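Local coordinates for oxidoreductase (Bordetella pertussis, PDB 3Q2K), which is an NAD-dependent dehydrogenase that probably oxidises UDP-N-acetylglucosaminuronic acid on the way to 2,3-diacetamido-2,3-dideoxy-D-mannuronic acid, at residues L35-G39 with I61-N65; R172-V178 with H251-S256; V220-V226 with A246-H251. All blocks are in the same frame, centred on the assembly; numbering follows the deposited sequence.

Overall arrangement
From the N terminus, interaction 1 comes first. It closes the short loop from strand 31-36 through helix 42-50 to strand 56-62, in the NAD-binding Rossmann domain, and is complete before the other two begin. Interaction 2 then opens at strand 173-181 and closes a loop of 72 residues at 251-256. Nested inside that loop lies interaction 3, the hairpin of strands 223-231 and 242-249. Interactions 2 and 3 share H251, and their centres are about 8 Å apart in one mixed sheet of the C-terminal alpha/beta domain, where both touch a second subunit. Interaction 1 lies across the chain's centre, its centre about 41 Å from that of interaction 2.

Interaction 1: residues L35-G39 with I61-N65; sequences LVGCG and ICDTN. With NAI (1,4-dihydronicotinamide adenine dinucleotide), chain U.
C38 and D63 meet directly: the backbone N of C38 donates to D63 OD2 at 2.8 Å, on the anti side of the carboxylate and a little out of its plane. D63 OD2 also takes the cofactor's ribose hydroxyl O3B at 2.5 Å, while D63 OD1 accepts from its O2B at 2.9 Å, so the carboxylate holds both hydroxyls of the adenosine ribose. OD1 also receives the backbone N of N65, an Asx turn just ahead of helix 66-76, and each oxygen is thereby gripped twice. With CG anti to the backbone N (chi1 -160°), the carboxylate reaches back toward the loop after V36.

Behind this shell the strands run parallel. G37 N donates almost straight to C62 O at 2.9 Å, whereas the bond from C62 N to L35 O is weak. C38 SG lies 4.3 Å from I61 CB, and V36 CG1 approaches the adenine at C2A (3.8 Å). G37 and G39, without side chains, let the cofactor come close: G39 CA lies 3.2 Å from its O5B.

An acidic residue just past the end of the second strand, accepting from both hydroxyls, is the familiar mark of an NAD-binding Rossmann beta-alpha-beta unit; a phosphate on O2B would probably be repelled, in keeping with NADH as the bound cofactor.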
loop_
_atom_site.group_PDB
_atom_site.type_symbol
_atom_site.label_atom_id
_atom_site.label_comp_id
_atom_site.label_asym_id
_atom_site.label_seq_id
_atom_site.Cartn_x
_atom_site.Cartn_y
_atom_site.Cartn_z
ATOM N N LEU C 35 -4.305 -39.359 -28.802
ATOM C CA LEU C 35 -5.251 -38.510 -28.090
ATOM C C LEU C 35 -5.408 -38.945 -26.636
ATOM O O LEU C 35 -5.650 -40.117 -26.341
ATOM C CB LEU C 35 -6.601 -38.526 -28.808
ATOM C CG LEU C 35 -7.715 -37.712 -28.145
ATOM C CD1 LEU C 35 -7.332 -36.251 -28.143
ATOM C CD2 LEU C 35 -9.033 -37.870 -28.898
ATOM N N VAL C 36 -5.227 -37.994 -25.725
ATOM C CA VAL C 36 -5.349 -38.246 -24.288
ATOM C C VAL C 36 -6.563 -37.483 -23.758
ATOM O O VAL C 36 -6.578 -36.250 -23.732
ATOM C CB VAL C 36 -4.094 -37.742 -23.562
ATOM C CG1 VAL C 36 -4.132 -38.076 -22.074
ATOM C CG2 VAL C 36 -2.856 -38.293 -24.257
ATOM N N GLY C 37 -7.581 -38.227 -23.339
ATOM C CA GLY C 37 -8.868 -37.674 -22.932
ATOM C C GLY C 37 -9.942 -37.833 -23.994
ATOM O O GLY C 37 -9.889 -37.186 -25.042
ATOM N N CYS C 38 -10.934 -38.679 -23.728
ATOM C CA CYS C 38 -11.962 -38.943 -24.730
ATOM C C CYS C 38 -13.308 -38.397 -24.293
ATOM O O CYS C 38 -14.306 -39.114 -24.283
ATOM C CB CYS C 38 -12.109 -40.440 -24.998
ATOM S SG CYS C 38 -10.521 -41.146 -25.489
ATOM N N GLY C 39 -13.319 -37.128 -23.905
ATOM C CA GLY C 39 -14.531 -36.537 -23.362
ATOM C C GLY C 39 -15.116 -35.726 -24.498
ATOM O O GLY C 39 -14.884 -36.031 -25.664
ATOM N N ILE C 61 -5.412 -43.906 -28.236
ATOM C CA ILE C 61 -6.360 -43.114 -27.459
ATOM C C ILE C 61 -6.218 -43.583 -26.017
ATOM O O ILE C 61 -5.891 -44.733 -25.724
ATOM C CB ILE C 61 -7.801 -43.279 -27.984
ATOM C CG1 ILE C 61 -8.153 -44.767 -28.012
ATOM C CG2 ILE C 61 -7.955 -42.711 -29.390
ATOM C CD1 ILE C 61 -9.594 -45.025 -28.374
ATOM N N CYS C 62 -6.432 -42.654 -25.096
ATOM C CA CYS C 62 -6.143 -42.961 -23.700
ATOM C C CYS C 62 -7.253 -42.237 -22.956
ATOM O O CYS C 62 -7.524 -41.087 -23.297
ATOM C CB CYS C 62 -4.780 -42.397 -23.274
ATOM S SG CYS C 62 -4.507 -42.501 -21.483
ATOM N N ASP C 63 -7.905 -42.944 -22.037
ATOM C CA ASP C 63 -8.847 -42.380 -21.074
ATOM C C ASP C 63 -8.883 -43.162 -19.761
ATOM O O ASP C 63 -8.569 -44.349 -19.719
ATOM C CB ASP C 63 -10.251 -42.205 -21.658
ATOM C CG ASP C 63 -11.062 -41.205 -20.856
ATOM O OD1 ASP C 63 -11.202 -41.412 -19.632
ATOM O OD2 ASP C 63 -11.516 -40.191 -21.430
ATOM N N THR C 64 -9.197 -42.475 -18.669
ATOM C CA THR C 64 -9.117 -43.025 -17.312
ATOM C C THR C 64 -10.470 -43.650 -16.976
ATOM O O THR C 64 -10.655 -44.372 -15.996
ATOM C CB THR C 64 -8.736 -41.917 -16.293
ATOM O OG1 THR C 64 -7.376 -41.538 -16.533
ATOM C CG2 THR C 64 -8.812 -42.381 -14.841
ATOM N N ASN C 65 -11.406 -43.364 -17.875
ATOM C CA ASN C 65 -12.793 -43.768 -17.773
ATOM C C ASN C 65 -13.083 -44.918 -18.743
ATOM O O ASN C 65 -13.142 -44.748 -19.963
ATOM C CB ASN C 65 -13.606 -42.515 -18.086
ATOM C CG ASN C 65 -15.088 -42.795 -18.064
ATOM O OD1 ASN C 65 -15.639 -43.411 -18.977
ATOM N ND2 ASN C 65 -15.731 -42.376 -16.983
HETATM P PA NAI U . -14.324 -33.487 -20.521
HETATM O O1A NAI U . -14.787 -33.833 -19.160
HETATM O O2A NAI U . -15.561 -33.741 -21.524
HETATM O O5B NAI U . -13.333 -34.552 -21.215
HETATM C C5B NAI U . -12.572 -35.155 -20.175
HETATM C C4B NAI U . -11.903 -36.475 -20.538
HETATM O O4B NAI U . -10.599 -36.539 -19.946
HETATM C C3B NAI U . -12.866 -37.437 -19.815
HETATM O O3B NAI U . -13.209 -38.474 -20.737
HETATM C C2B NAI U . -11.996 -37.819 -18.585
HETATM O O2B NAI U . -12.225 -39.156 -18.133
HETATM C C1B NAI U . -10.615 -37.808 -19.276
HETATM N N9A NAI U . -9.597 -37.849 -18.239
HETATM C C8A NAI U . -9.669 -37.368 -16.969
HETATM N N7A NAI U . -8.522 -37.601 -16.393
HETATM C C5A NAI U . -7.659 -38.238 -17.216
HETATM C C6A NAI U . -6.335 -38.714 -17.144
HETATM N N6A NAI U . -5.563 -38.565 -16.006
HETATM N N1A NAI U . -5.830 -39.281 -18.236
HETATM C C2A NAI U . -6.521 -39.393 -19.358
HETATM N N3A NAI U . -7.760 -38.965 -19.465
HETATM C C4A NAI U . -8.348 -38.372 -18.434
HETATM O O3 NAI U . -14.163 -31.902 -20.702
HETATM P PN NAI U . -13.637 -31.389 -22.130
HETATM O O1N NAI U . -14.715 -30.347 -22.478
HETATM O O2N NAI U . -13.566 -32.312 -23.364
HETATM O O5D NAI U . -12.295 -30.548 -21.802
HETATM C C5D NAI U . -11.501 -30.540 -22.980
HETATM C C4D NAI U . -10.143 -29.884 -22.705
HETATM O O4D NAI U . -10.052 -29.130 -23.933
HETATM C C3D NAI U . -10.181 -28.843 -21.568
HETATM O O3D NAI U . -8.945 -28.164 -21.380
HETATM C C2D NAI U . -11.114 -27.799 -22.212
HETATM O O2D NAI U . -10.736 -26.528 -21.694
HETATM C C1D NAI U . -10.544 -27.808 -23.651
HETATM N N1N NAI U . -11.539 -27.492 -24.672
HETATM C C2N NAI U . -11.156 -26.712 -25.659
HETATM C C3N NAI U . -12.081 -26.399 -26.647
HETATM C C7N NAI U . -11.680 -25.513 -27.753
HETATM O O7N NAI U . -12.533 -24.909 -28.372
HETATM N N7N NAI U . -10.364 -25.378 -28.016
HETATM C C4N NAI U . -13.382 -26.893 -26.557
HETATM C C5N NAI U . -13.708 -27.690 -25.477
HETATM C C6N NAI U . -12.747 -27.995 -24.532
#

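Interaction 2: residues R172-V178 with H251-S256; sequences RIYMVTV and HGAMGS
R172 reaches across to H251, where its guanidinium edge takes the backbone oxygen: NH1 donates to H251 O at 3.0 Å, and NE adds a weak bond to the same oxygen. Its chain, bent at chi2 (56°), turns the guanidinium toward that carbonyl. A water in the guanidinium plane accepts from R172 NE at 2.7 Å and donates to both I173 O and H251 O, bridging the two segments where they enter the sheet.

Backbone bonds carry the rest. M254 N donates to Y174 O, V176 N to M254 O at 2.9 Å, and V178 N to S256 O, also at 2.9 Å; the short strand axes run only 5° from parallel.

Apolar contact is modest: A253 CB lies 4.0 Å from I173 CG2. Two more side chains make van der Waals approaches to polar atoms. M175, folded at chi2 and chi3, brings SD to 3.7 Å from M254 O, and T177 CG2 sits 3.5 Å from S256 OG, a hydroxyl that bonds to N258 and also to S256 and N258 of the second subunit. M175 and M254 pack on that subunit too, whereas V176 lies on the other face against V220 of helix 210-220.

Next to strand 269-276, Y174 and M175 both face L275, a classic beta bulge. Strands 173-181 and 254-260 are the parallel neighbours within the mixed sheet of the C-terminal alpha/beta domain of this oxidoreductase family, with one face turned to a helix and the other to a partner subunit.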
loop_
_atom_site.group_PDB
_atom_site.type_symbol
_atom_site.label_atom_id
_atom_site.label_comp_id
_atom_site.label_asym_id
_atom_site.label_seq_id
_atom_site.Cartn_x
_atom_site.Cartn_y
_atom_site.Cartn_z
ATOM N N ARG C 172 -1.923 4.898 -34.547
ATOM C CA ARG C 172 -1.854 4.759 -33.095
ATOM C C ARG C 172 -3.164 4.130 -32.631
ATOM O O ARG C 172 -4.210 4.713 -32.895
ATOM C CB ARG C 172 -1.737 6.170 -32.521
ATOM C CG ARG C 172 -1.500 6.287 -31.029
ATOM C CD ARG C 172 -0.252 5.497 -30.710
ATOM N NE ARG C 172 -0.075 5.433 -29.267
ATOM C CZ ARG C 172 0.239 6.494 -28.535
ATOM N NH1 ARG C 172 0.429 6.368 -27.227
ATOM N NH2 ARG C 172 0.353 7.673 -29.130
ATOM N N ILE C 173 -3.128 2.958 -32.006
ATOM C CA ILE C 173 -4.291 2.303 -31.414
ATOM C C ILE C 173 -4.712 2.928 -30.088
ATOM O O ILE C 173 -3.908 3.128 -29.181
ATOM C CB ILE C 173 -3.995 0.816 -31.224
ATOM C CG1 ILE C 173 -3.636 0.262 -32.600
ATOM C CG2 ILE C 173 -5.183 0.070 -30.631
ATOM C CD1 ILE C 173 -4.630 -0.758 -33.020
ATOM N N TYR C 174 -5.987 3.260 -29.930
ATOM C CA TYR C 174 -6.356 3.956 -28.701
ATOM C C TYR C 174 -7.215 3.156 -27.737
ATOM O O TYR C 174 -7.052 3.274 -26.527
ATOM C CB TYR C 174 -7.212 5.175 -29.021
ATOM C CG TYR C 174 -6.548 6.168 -29.940
ATOM C CD1 TYR C 174 -5.259 6.607 -29.679
ATOM C CD2 TYR C 174 -7.230 6.673 -31.040
ATOM C CE1 TYR C 174 -4.664 7.529 -30.521
ATOM C CE2 TYR C 174 -6.646 7.609 -31.869
ATOM C CZ TYR C 174 -5.364 8.040 -31.598
ATOM O OH TYR C 174 -4.750 8.946 -32.440
ATOM N N MET C 175 -8.204 2.434 -28.251
ATOM C CA MET C 175 -9.225 1.905 -27.354
ATOM C C MET C 175 -9.623 0.518 -27.831
ATOM O O MET C 175 -9.752 0.271 -29.031
ATOM C CB MET C 175 -10.413 2.872 -27.254
ATOM C CG MET C 175 -11.750 2.263 -26.834
ATOM S SD MET C 175 -11.709 1.849 -25.071
ATOM C CE MET C 175 -11.142 3.386 -24.345
ATOM N N VAL C 176 -9.705 -0.421 -26.898
ATOM C CA VAL C 176 -10.018 -1.796 -27.272
ATOM C C VAL C 176 -11.036 -2.358 -26.296
ATOM O O VAL C 176 -10.806 -2.300 -25.089
ATOM C CB VAL C 176 -8.806 -2.739 -27.235
ATOM C CG1 VAL C 176 -9.253 -4.135 -27.619
ATOM C CG2 VAL C 176 -7.745 -2.288 -28.211
ATOM N N THR C 177 -12.160 -2.845 -26.815
ATOM C CA THR C 177 -13.074 -3.560 -25.931
ATOM C C THR C 177 -13.460 -4.921 -26.497
ATOM O O THR C 177 -13.679 -5.088 -27.700
ATOM C CB THR C 177 -14.397 -2.803 -25.736
ATOM O OG1 THR C 177 -14.104 -1.405 -25.730
ATOM C CG2 THR C 177 -14.998 -3.195 -24.390
ATOM N N VAL C 178 -13.514 -5.867 -25.566
ATOM C CA VAL C 178 -13.833 -7.261 -25.827
ATOM C C VAL C 178 -14.957 -7.732 -24.905
ATOM O O VAL C 178 -14.878 -7.549 -23.690
ATOM C CB VAL C 178 -12.605 -8.161 -25.591
ATOM C CG1 VAL C 178 -13.013 -9.612 -25.731
ATOM C CG2 VAL C 178 -11.476 -7.841 -26.569
ATOM N N HIS C 251 2.082 0.306 -25.594
ATOM C CA HIS C 251 2.042 1.418 -26.539
ATOM C C HIS C 251 0.961 2.407 -26.118
ATOM O O HIS C 251 0.768 3.432 -26.771
ATOM C CB HIS C 251 1.853 0.922 -27.979
ATOM C CG HIS C 251 0.612 0.108 -28.192
ATOM N ND1 HIS C 251 -0.640 0.537 -27.811
ATOM C CD2 HIS C 251 0.426 -1.114 -28.741
ATOM C CE1 HIS C 251 -1.531 -0.405 -28.058
ATOM N NE2 HIS C 251 -0.916 -1.395 -28.678
ATOM N N GLY C 252 0.254 2.156 -25.019
ATOM C CA GLY C 252 -0.612 3.247 -24.550
ATOM C C GLY C 252 -2.106 3.086 -24.783
ATOM O O GLY C 252 -2.888 3.771 -24.133
ATOM N N ALA C 253 -2.581 2.205 -25.659
ATOM C CA ALA C 253 -4.031 2.049 -25.709
ATOM C C ALA C 253 -4.571 1.503 -24.390
ATOM O O ALA C 253 -3.855 0.912 -23.574
ATOM C CB ALA C 253 -4.441 1.191 -26.876
ATOM N N MET C 254 -5.851 1.775 -24.168
ATOM C CA MET C 254 -6.579 1.257 -23.012
ATOM C C MET C 254 -7.777 0.437 -23.463
ATOM O O MET C 254 -8.258 0.587 -24.586
ATOM C CB MET C 254 -7.100 2.420 -22.161
ATOM C CG MET C 254 -5.983 3.034 -21.320
ATOM S SD MET C 254 -6.128 4.799 -20.968
ATOM C CE MET C 254 -5.853 5.557 -22.568
ATOM N N GLY C 255 -8.311 -0.402 -22.582
ATOM C CA GLY C 255 -9.623 -0.947 -22.895
ATOM C C GLY C 255 -10.053 -1.842 -21.753
ATOM O O GLY C 255 -9.541 -1.733 -20.632
ATOM N N SER C 256 -11.027 -2.681 -22.086
ATOM C CA SER C 256 -11.546 -3.703 -21.180
ATOM C C SER C 256 -12.033 -4.982 -21.855
ATOM O O SER C 256 -12.320 -5.042 -23.061
ATOM C CB SER C 256 -12.689 -3.145 -20.333
ATOM O OG SER C 256 -13.778 -2.766 -21.157
HETATM O O HOH W 1 -1.146 3.002 -29.110
#

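Interaction 3: residues V220-V226 with A246-H251; sequences VGPVESV and ALRWRH
W249 is clasped between two valines, V220 and V223. V220 CG1 stands 3.5 Å from the centroid of the five-membered ring on one face, and V223 CG2 4.0 Å from it on the opposite face, both CH-pi contacts. G221 O lies near the ring's edge, while the indole NE1 finds its acceptor in L216 O of helix 210-220. The ring packs on V176 as well, joining the hairpin to strand 173-181.

H251 ties itself to V220, beside helix 210-220. With CG held between the backbone N and the carbonyl carbon (chi1 58°), its imidazole swings toward V220, where NE2 donates to V220 O at 2.9 Å; the acceptor lies in the ring plane, but the donor stands above the carbonyl plane. P222 O takes R250 N at 3.0 Å and a water that also accepts from H251 N, satisfying two amides of the turn.

R248 O receives two amides: E224 N at 2.9 Å and, weakly, S225 N. In return R248 N donates to S225 O nearly straight. The extended E224 chain runs alongside R248, its OE1 3.5 Å from R248 CD, and its CA covers one face of the R250 guanidinium. E224 and R250 carry opposite charges but stay beyond salt-bridge distance (E224 OE2 to R250 NH2 4.1 Å), and R250 NH1 is instead bound by L367 O. S225 OG bonds to Y229 OH of the second subunit. Farther along, V226 CG1 meets L247 CD2 at 3.7 Å, with V226 backed by helix 342-361.

Two residues, E224 and S225, opposite the single R248 make a classic beta bulge, here in an antiparallel beta hairpin that follows helix 210-220 in the C-terminal alpha/beta domain.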
loop_
_atom_site.group_PDB
_atom_site.type_symbol
_atom_site.label_atom_id
_atom_site.label_comp_id
_atom_site.label_asym_id
_atom_site.label_seq_id
_atom_site.Cartn_x
_atom_site.Cartn_y
_atom_site.Cartn_z
ATOM N N VAL C 220 -3.316 -6.844 -30.474
ATOM C CA VAL C 220 -3.114 -5.433 -30.162
ATOM C C VAL C 220 -1.706 -5.084 -29.673
ATOM O O VAL C 220 -1.215 -3.971 -29.871
ATOM C CB VAL C 220 -4.174 -4.955 -29.137
ATOM C CG1 VAL C 220 -3.919 -3.502 -28.750
ATOM C CG2 VAL C 220 -5.607 -5.154 -29.673
ATOM N N GLY C 221 -1.037 -6.046 -29.046
ATOM C CA GLY C 221 0.368 -5.876 -28.669
ATOM C C GLY C 221 0.566 -6.177 -27.195
ATOM O O GLY C 221 -0.359 -6.623 -26.524
ATOM N N PRO C 222 1.775 -5.956 -26.663
ATOM C CA PRO C 222 2.074 -6.259 -25.269
ATOM C C PRO C 222 1.216 -5.509 -24.257
ATOM O O PRO C 222 1.152 -4.281 -24.308
ATOM C CB PRO C 222 3.510 -5.753 -25.116
ATOM C CG PRO C 222 4.102 -5.902 -26.496
ATOM C CD PRO C 222 2.967 -5.526 -27.417
ATOM N N VAL C 223 0.608 -6.233 -23.325
ATOM C CA VAL C 223 -0.098 -5.628 -22.197
ATOM C C VAL C 223 0.848 -5.158 -21.100
ATOM O O VAL C 223 1.735 -5.905 -20.696
ATOM C CB VAL C 223 -1.203 -6.562 -21.649
ATOM C CG1 VAL C 223 -1.904 -5.994 -20.405
ATOM C CG2 VAL C 223 -2.236 -6.781 -22.738
ATOM N N GLU C 224 0.617 -3.956 -20.578
ATOM C CA GLU C 224 1.434 -3.392 -19.509
ATOM C C GLU C 224 0.874 -3.804 -18.156
ATOM O O GLU C 224 1.614 -4.276 -17.295
ATOM C CB GLU C 224 1.523 -1.867 -19.588
ATOM C CG GLU C 224 2.202 -1.196 -18.410
ATOM C CD GLU C 224 2.599 0.242 -18.723
ATOM O OE1 GLU C 224 1.886 1.189 -18.332
ATOM O OE2 GLU C 224 3.615 0.494 -19.404
ATOM N N SER C 225 -0.431 -3.652 -17.967
ATOM C CA SER C 225 -1.021 -4.076 -16.706
ATOM C C SER C 225 -2.535 -4.221 -16.786
ATOM O O SER C 225 -3.134 -3.754 -17.757
ATOM C CB SER C 225 -0.585 -3.069 -15.642
ATOM O OG SER C 225 -1.239 -1.829 -15.785
ATOM N N VAL C 226 -3.147 -4.838 -15.776
ATOM C CA VAL C 226 -4.597 -5.019 -15.708
ATOM C C VAL C 226 -5.113 -4.679 -14.322
ATOM O O VAL C 226 -4.388 -4.803 -13.331
ATOM C CB VAL C 226 -5.086 -6.452 -16.008
ATOM C CG1 VAL C 226 -4.344 -6.960 -17.228
ATOM C CG2 VAL C 226 -4.808 -7.382 -14.835
ATOM N N ALA C 246 -9.883 -4.114 -16.621
ATOM C CA ALA C 246 -9.463 -2.865 -17.256
ATOM C C ALA C 246 -8.030 -3.117 -17.713
ATOM O O ALA C 246 -7.239 -3.701 -16.971
ATOM C CB ALA C 246 -9.523 -1.693 -16.254
ATOM N N LEU C 247 -7.677 -2.641 -18.904
ATOM C CA LEU C 247 -6.356 -2.875 -19.470
ATOM C C LEU C 247 -5.604 -1.606 -19.862
ATOM O O LEU C 247 -6.190 -0.615 -20.302
ATOM C CB LEU C 247 -6.518 -3.715 -20.741
ATOM C CG LEU C 247 -7.560 -4.802 -20.490
ATOM C CD1 LEU C 247 -8.222 -5.210 -21.787
ATOM C CD2 LEU C 247 -6.850 -5.969 -19.828
ATOM N N ARG C 248 -4.280 -1.665 -19.763
ATOM C CA ARG C 248 -3.466 -0.673 -20.468
ATOM C C ARG C 248 -2.344 -1.327 -21.266
ATOM O O ARG C 248 -1.666 -2.201 -20.736
ATOM C CB ARG C 248 -2.834 0.277 -19.456
ATOM C CG ARG C 248 -1.781 1.179 -20.108
ATOM C CD ARG C 248 -1.340 2.214 -19.078
ATOM N NE ARG C 248 -2.143 3.429 -19.191
ATOM C CZ ARG C 248 -2.444 4.266 -18.203
ATOM N NH1 ARG C 248 -3.189 5.335 -18.452
ATOM N NH2 ARG C 248 -2.023 4.055 -16.964
ATOM N N TRP C 249 -2.107 -0.924 -22.510
ATOM C CA TRP C 249 -1.093 -1.607 -23.303
ATOM C C TRP C 249 0.179 -0.783 -23.202
ATOM O O TRP C 249 0.128 0.373 -22.784
ATOM C CB TRP C 249 -1.519 -1.680 -24.777
ATOM C CG TRP C 249 -2.332 -2.888 -25.104
ATOM C CD1 TRP C 249 -1.872 -4.058 -25.647
ATOM C CD2 TRP C 249 -3.751 -3.037 -24.948
ATOM N NE1 TRP C 249 -2.917 -4.937 -25.807
ATOM C CE2 TRP C 249 -4.073 -4.341 -25.370
ATOM C CE3 TRP C 249 -4.763 -2.234 -24.405
ATOM C CZ2 TRP C 249 -5.375 -4.836 -25.302
ATOM C CZ3 TRP C 249 -6.061 -2.719 -24.367
ATOM C CH2 TRP C 249 -6.356 -4.004 -24.831
ATOM N N ARG C 250 1.308 -1.352 -23.613
ATOM C CA ARG C 250 2.600 -0.677 -23.435
ATOM C C ARG C 250 2.666 0.489 -24.414
ATOM O O ARG C 250 3.231 1.532 -24.095
ATOM C CB ARG C 250 3.777 -1.634 -23.705
ATOM C CG ARG C 250 4.078 -2.480 -22.474
ATOM C CD ARG C 250 5.443 -3.132 -22.575
ATOM N NE ARG C 250 5.307 -4.308 -21.722
ATOM C CZ ARG C 250 5.368 -4.211 -20.399
ATOM N NH1 ARG C 250 5.241 -5.286 -19.637
ATOM N NH2 ARG C 250 5.614 -3.027 -19.848
ATOM N N HIS C 251 2.082 0.306 -25.594
ATOM C CA HIS C 251 2.042 1.418 -26.539
ATOM C C HIS C 251 0.961 2.407 -26.118
ATOM O O HIS C 251 0.768 3.432 -26.771
ATOM C CB HIS C 251 1.853 0.922 -27.979
ATOM C CG HIS C 251 0.612 0.108 -28.192
ATOM N ND1 HIS C 251 -0.640 0.537 -27.811
ATOM C CD2 HIS C 251 0.426 -1.114 -28.741
ATOM C CE1 HIS C 251 -1.531 -0.405 -28.058
ATOM N NE2 HIS C 251 -0.916 -1.395 -28.678
HETATM O O HOH W 2 1.741 -2.629 -26.332
#